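Local atomic coordinates of adenosyl-chloride synthase (Thermotoga maritima, PDB entry 2ZBV), a protein that binds adenosine and probably acts on S-adenosyl-L-methionine, as a SAM-dependent halogenase or a SAM hydrolase. Residues R161-E173 and S184-S196. Residues are numbered along the deposited sequence; the frame is centred on the assembly and turned at random.
Sequences RKPVVENEKVIGE and STNIPFDLFLKLS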
loop_
_atom_site.group_PDB
_atom_site.type_symbol
_atom_site.label_atom_id
_atom_site.label_comp_id
_atom_site.label_asym_id
_atom_site.label_seq_id
_atom_site.Cartn_x
_atom_site.Cartn_y
_atom_site.Cartn_z
ATOM N N ARG A 161 12.256 -28.299 -7.979
ATOM C CA ARG A 161 12.295 -29.665 -7.482
ATOM C C ARG A 161 10.950 -29.935 -6.812
ATOM O O ARG A 161 10.710 -29.486 -5.690
ATOM C CB ARG A 161 13.432 -29.821 -6.470
ATOM C CG ARG A 161 13.499 -31.180 -5.796
ATOM C CD ARG A 161 14.578 -31.197 -4.726
ATOM N NE ARG A 161 14.590 -32.448 -3.973
ATOM C CZ ARG A 161 14.872 -33.639 -4.496
ATOM N NH1 ARG A 161 15.173 -33.750 -5.784
ATOM N NH2 ARG A 161 14.855 -34.719 -3.728
ATOM N N LYS A 162 10.074 -30.655 -7.507
ATOM C CA LYS A 162 8.749 -30.973 -6.982
ATOM C C LYS A 162 8.802 -31.605 -5.596
ATOM O O LYS A 162 9.617 -32.490 -5.337
ATOM C CB LYS A 162 8.009 -31.922 -7.933
ATOM C CG LYS A 162 6.852 -32.672 -7.271
ATOM C CD LYS A 162 5.483 -32.204 -7.736
ATOM C CE LYS A 162 5.091 -32.851 -9.053
ATOM N NZ LYS A 162 3.672 -32.565 -9.401
ATOM N N PRO A 163 7.931 -31.150 -4.683
ATOM C CA PRO A 163 7.924 -31.718 -3.334
ATOM C C PRO A 163 7.419 -33.155 -3.410
ATOM O O PRO A 163 6.364 -33.421 -3.989
ATOM C CB PRO A 163 6.967 -30.799 -2.579
ATOM C CG PRO A 163 5.995 -30.399 -3.637
ATOM C CD PRO A 163 6.899 -30.107 -4.816
ATOM N N VAL A 164 8.179 -34.079 -2.839
ATOM C CA VAL A 164 7.790 -35.481 -2.859
ATOM C C VAL A 164 7.756 -36.085 -1.466
ATOM O O VAL A 164 8.349 -35.554 -0.526
ATOM C CB VAL A 164 8.764 -36.321 -3.714
ATOM C CG1 VAL A 164 8.734 -35.851 -5.164
ATOM C CG2 VAL A 164 10.170 -36.215 -3.140
ATOM N N VAL A 165 7.050 -37.202 -1.346
ATOM C CA VAL A 165 6.950 -37.924 -0.089
ATOM C C VAL A 165 7.891 -39.116 -0.190
ATOM O O VAL A 165 7.747 -39.948 -1.085
ATOM C CB VAL A 165 5.524 -38.452 0.148
ATOM C CG1 VAL A 165 5.505 -39.370 1.360
ATOM C CG2 VAL A 165 4.571 -37.293 0.346
ATOM N N GLU A 166 8.859 -39.197 0.715
ATOM C CA GLU A 166 9.792 -40.312 0.683
ATOM C C GLU A 166 10.268 -40.768 2.054
ATOM O O GLU A 166 10.849 -39.998 2.819
ATOM C CB GLU A 166 11.008 -39.970 -0.180
ATOM C CG GLU A 166 11.795 -38.769 0.299
ATOM C CD GLU A 166 13.248 -38.829 -0.127
ATOM O OE1 GLU A 166 13.976 -39.713 0.376
ATOM O OE2 GLU A 166 13.659 -38.001 -0.967
ATOM N N ASN A 167 10.008 -42.036 2.351
ATOM C CA ASN A 167 10.421 -42.648 3.605
ATOM C C ASN A 167 10.093 -41.859 4.874
ATOM O O ASN A 167 10.984 -41.294 5.513
ATOM C CB ASN A 167 11.925 -42.940 3.560
ATOM C CG ASN A 167 12.312 -43.822 2.383
ATOM O OD1 ASN A 167 11.803 -44.932 2.232
ATOM N ND2 ASN A 167 13.218 -43.330 1.545
ATOM N N GLU A 168 8.812 -41.824 5.227
ATOM C CA GLU A 168 8.352 -41.155 6.443
ATOM C C GLU A 168 8.492 -39.634 6.493
ATOM O O GLU A 168 8.169 -39.018 7.511
ATOM C CB GLU A 168 9.074 -41.752 7.657
ATOM C CG GLU A 168 8.991 -43.273 7.751
ATOM C CD GLU A 168 9.925 -43.846 8.807
ATOM O OE1 GLU A 168 9.966 -45.086 8.958
ATOM O OE2 GLU A 168 10.621 -43.055 9.483
ATOM N N LYS A 169 8.969 -39.020 5.418
ATOM C CA LYS A 169 9.122 -37.571 5.428
ATOM C C LYS A 169 8.779 -36.908 4.105
ATOM O O LYS A 169 8.671 -37.564 3.064
ATOM C CB LYS A 169 10.553 -37.192 5.818
ATOM C CG LYS A 169 11.592 -37.549 4.772
ATOM C CD LYS A 169 12.978 -37.094 5.199
ATOM C CE LYS A 169 14.011 -37.419 4.131
ATOM N NZ LYS A 169 15.383 -36.987 4.515
ATOM N N VAL A 170 8.604 -35.594 4.161
ATOM C CA VAL A 170 8.299 -34.806 2.981
ATOM C C VAL A 170 9.400 -33.765 2.810
ATOM O O VAL A 170 9.785 -33.087 3.765
ATOM C CB VAL A 170 6.938 -34.091 3.114
ATOM C CG1 VAL A 170 5.812 -35.108 3.083
ATOM C CG2 VAL A 170 6.891 -33.299 4.409
ATOM N N ILE A 171 9.916 -33.662 1.592
ATOM C CA ILE A 171 10.972 -32.711 1.284
ATOM C C ILE A 171 10.401 -31.604 0.406
ATOM O O ILE A 171 9.620 -31.866 -0.505
ATOM C CB ILE A 171 12.137 -33.397 0.532
ATOM C CG1 ILE A 171 13.144 -32.345 0.057
ATOM C CG2 ILE A 171 11.591 -34.197 -0.645
ATOM C CD1 ILE A 171 14.293 -32.901 -0.766
ATOM N N GLY A 172 10.790 -30.367 0.690
ATOM C CA GLY A 172 10.297 -29.248 -0.088
ATOM C C GLY A 172 11.152 -28.014 0.103
ATOM O O GLY A 172 12.319 -28.109 0.494
ATOM N N GLU A 173 10.569 -26.849 -0.165
ATOM C CA GLU A 173 11.285 -25.587 -0.030
ATOM C C GLU A 173 10.357 -24.516 0.519
ATOM O O GLU A 173 9.140 -24.634 0.414
ATOM C CB GLU A 173 11.795 -25.127 -1.398
ATOM C CG GLU A 173 12.589 -26.177 -2.154
ATOM C CD GLU A 173 12.492 -26.000 -3.657
ATOM O OE1 GLU A 173 12.941 -24.953 -4.167
ATOM O OE2 GLU A 173 11.957 -26.911 -4.325
ATOM N N SER A 184 5.630 -20.365 4.773
ATOM C CA SER A 184 4.840 -21.264 3.941
ATOM C C SER A 184 5.722 -21.983 2.923
ATOM O O SER A 184 6.513 -21.355 2.220
ATOM C CB SER A 184 3.739 -20.511 3.209
ATOM O OG SER A 184 2.966 -21.426 2.453
ATOM N N THR A 185 5.574 -23.303 2.852
ATOM C CA THR A 185 6.367 -24.116 1.935
ATOM C C THR A 185 5.601 -24.370 0.643
ATOM O O THR A 185 4.489 -23.873 0.462
ATOM C CB THR A 185 6.717 -25.488 2.556
ATOM O OG1 THR A 185 5.533 -26.289 2.636
ATOM C CG2 THR A 185 7.283 -25.314 3.957
ATOM N N ASN A 186 6.207 -25.147 -0.247
ATOM C CA ASN A 186 5.585 -25.492 -1.516
ATOM C C ASN A 186 5.045 -26.911 -1.395
ATOM O O ASN A 186 4.708 -27.549 -2.387
ATOM C CB ASN A 186 6.612 -25.406 -2.647
ATOM C CG ASN A 186 7.714 -26.436 -2.518
ATOM O OD1 ASN A 186 8.064 -26.857 -1.412
ATOM N ND2 ASN A 186 8.282 -26.840 -3.654
ATOM N N ILE A 187 4.961 -27.392 -0.158
ATOM C CA ILE A 187 4.463 -28.732 0.132
ATOM C C ILE A 187 2.956 -28.695 0.376
ATOM O O ILE A 187 2.488 -28.055 1.315
ATOM C CB ILE A 187 5.138 -29.308 1.399
ATOM C CG1 ILE A 187 6.652 -29.380 1.197
ATOM C CG2 ILE A 187 4.570 -30.688 1.715
ATOM C CD1 ILE A 187 7.425 -29.587 2.485
ATOM N N PRO A 188 2.170 -29.383 -0.467
ATOM C CA PRO A 188 0.725 -29.350 -0.233
ATOM C C PRO A 188 0.437 -30.034 1.098
ATOM O O PRO A 188 1.038 -31.067 1.406
ATOM C CB PRO A 188 0.160 -30.140 -1.416
ATOM C CG PRO A 188 1.233 -30.007 -2.478
ATOM C CD PRO A 188 2.493 -30.156 -1.677
ATOM N N PHE A 189 -0.465 -29.471 1.895
ATOM C CA PHE A 189 -0.769 -30.094 3.178
ATOM C C PHE A 189 -1.354 -31.487 2.960
ATOM O O PHE A 189 -1.243 -32.354 3.825
ATOM C CB PHE A 189 -1.745 -29.247 3.993
ATOM C CG PHE A 189 -1.678 -29.522 5.467
ATOM C CD1 PHE A 189 -0.639 -29.006 6.233
ATOM C CD2 PHE A 189 -2.618 -30.342 6.080
ATOM C CE1 PHE A 189 -0.533 -29.304 7.588
ATOM C CE2 PHE A 189 -2.521 -30.648 7.435
ATOM C CZ PHE A 189 -1.476 -30.128 8.191
ATOM N N ASP A 190 -1.983 -31.695 1.804
ATOM C CA ASP A 190 -2.556 -32.999 1.464
ATOM C C ASP A 190 -1.429 -34.012 1.304
ATOM O O ASP A 190 -1.527 -35.145 1.772
ATOM C CB ASP A 190 -3.351 -32.925 0.157
ATOM C CG ASP A 190 -4.699 -32.261 0.333
ATOM O OD1 ASP A 190 -5.418 -32.625 1.288
ATOM O OD2 ASP A 190 -5.044 -31.385 -0.489
ATOM N N LEU A 191 -0.360 -33.595 0.632
ATOM C CA LEU A 191 0.794 -34.459 0.431
ATOM C C LEU A 191 1.337 -34.836 1.808
ATOM O O LEU A 191 1.664 -35.996 2.073
ATOM C CB LEU A 191 1.873 -33.722 -0.365
ATOM C CG LEU A 191 3.098 -34.559 -0.734
ATOM C CD1 LEU A 191 2.697 -35.580 -1.788
ATOM C CD2 LEU A 191 4.208 -33.670 -1.261
ATOM N N PHE A 192 1.428 -33.838 2.681
ATOM C CA PHE A 192 1.917 -34.040 4.041
ATOM C C PHE A 192 1.014 -35.015 4.789
ATOM O O PHE A 192 1.483 -35.813 5.599
ATOM C CB PHE A 192 1.969 -32.694 4.774
ATOM C CG PHE A 192 2.280 -32.806 6.242
ATOM C CD1 PHE A 192 1.297 -32.558 7.190
ATOM C CD2 PHE A 192 3.558 -33.138 6.676
ATOM C CE1 PHE A 192 1.583 -32.639 8.554
ATOM C CE2 PHE A 192 3.855 -33.222 8.035
ATOM C CZ PHE A 192 2.865 -32.971 8.975
ATOM N N LEU A 193 -0.279 -34.956 4.506
ATOM C CA LEU A 193 -1.236 -35.833 5.163
ATOM C C LEU A 193 -1.097 -37.292 4.754
ATOM O O LEU A 193 -1.782 -38.157 5.300
ATOM C CB LEU A 193 -2.663 -35.358 4.888
ATOM C CG LEU A 193 -3.082 -34.074 5.610
ATOM C CD1 LEU A 193 -4.495 -33.688 5.201
ATOM C CD2 LEU A 193 -2.995 -34.290 7.115
ATOM N N LYS A 194 -0.219 -37.568 3.793
ATOM C CA LYS A 194 -0.002 -38.939 3.341
ATOM C C LYS A 194 1.072 -39.620 4.177
ATOM O O LYS A 194 1.363 -40.800 3.985
ATOM C CB LYS A 194 0.381 -38.963 1.859
ATOM C CG LYS A 194 -0.805 -38.702 0.952
ATOM C CD LYS A 194 -0.414 -38.561 -0.504
ATOM C CE LYS A 194 -1.654 -38.314 -1.358
ATOM N NZ LYS A 194 -1.310 -37.918 -2.748
ATOM N N LEU A 195 1.661 -38.867 5.100
ATOM C CA LEU A 195 2.686 -39.400 5.988
ATOM C C LEU A 195 1.980 -39.986 7.202
ATOM O O LEU A 195 2.614 -40.300 8.211
ATOM C CB LEU A 195 3.639 -38.292 6.453
ATOM C CG LEU A 195 4.598 -37.650 5.448
ATOM C CD1 LEU A 195 5.391 -36.558 6.150
ATOM C CD2 LEU A 195 5.535 -38.701 4.869
ATOM N N SER A 196 0.664 -40.125 7.093
ATOM C CA SER A 196 -0.152 -40.650 8.179
ATOM C C SER A 196 0.126 -39.872 9.465
ATOM O O SER A 196 0.558 -40.432 10.474
ATOM C CB SER A 196 0.118 -42.145 8.394
ATOM O OG SER A 196 1.431 -42.380 8.874
#
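Asn-186 and Glu-173 grip each other through two hydrogen bonds at the polar end of this contact. The side-chain OD1 accepts from Glu-173 N at 2.8 Å, the donor standing above the amide's carbonyl plane, and Asn-186 N donates to Glu-173 O at 3.1 Å, a bond bent at its hydrogen (136°). A chi1 of 66°, which sets CG between the backbone N and the carbonyl carbon, folds the amide back to the strand. Its ND2 lies 3.7 Å from Pro-163 CD, while the proline's CG rests 3.4 Å from Asn-186 O. Replacing Asn-186 with an alanine would probably strip Glu-173 N of its acceptor and open a gap beside Pro-163.

Most of the remaining contact is apolar. Ile-187 lays CG1 and CD1 over Gly-172, where a side chain would clash, and CG1 also meets Pro-163 CB. Leu-191 points from helix 189-192 toward the hairpin, CG anti to its backbone N (chi1 -176°); its CG and CD1 press tightly on Val-165 CG2, the two side chains running alongside each other, pointed opposite ways, and CD2 sits 3.5 Å from Pro-163 O. Leu-195 straddles the hairpin's end, CD1 against Val-170 CG1 (3.4 Å) and CD2 against Val-165 CG1 and Lys-169 N. The other branch of Val-170, CG2, meets the edge of the Phe-192 ring.

Behind this layer, Thr-185 OG1 accepts from Ile-187 N in an ST turn and also bonds Leu-238 O, at the corner where the chain turns from strand 183-185 toward helix 189-192, with Pro-188 at the N-cap. Helix 189-192, with Ile-187 before it and Leu-195 after it, packs against one side of the hairpin formed by strands 164-166 and 169-177 in the C-terminal domain; strand 258-262 pairs with 169-177, and Phe-192 packs onto Leu-238 and Ile-261 of strands 237-242 and 258-262.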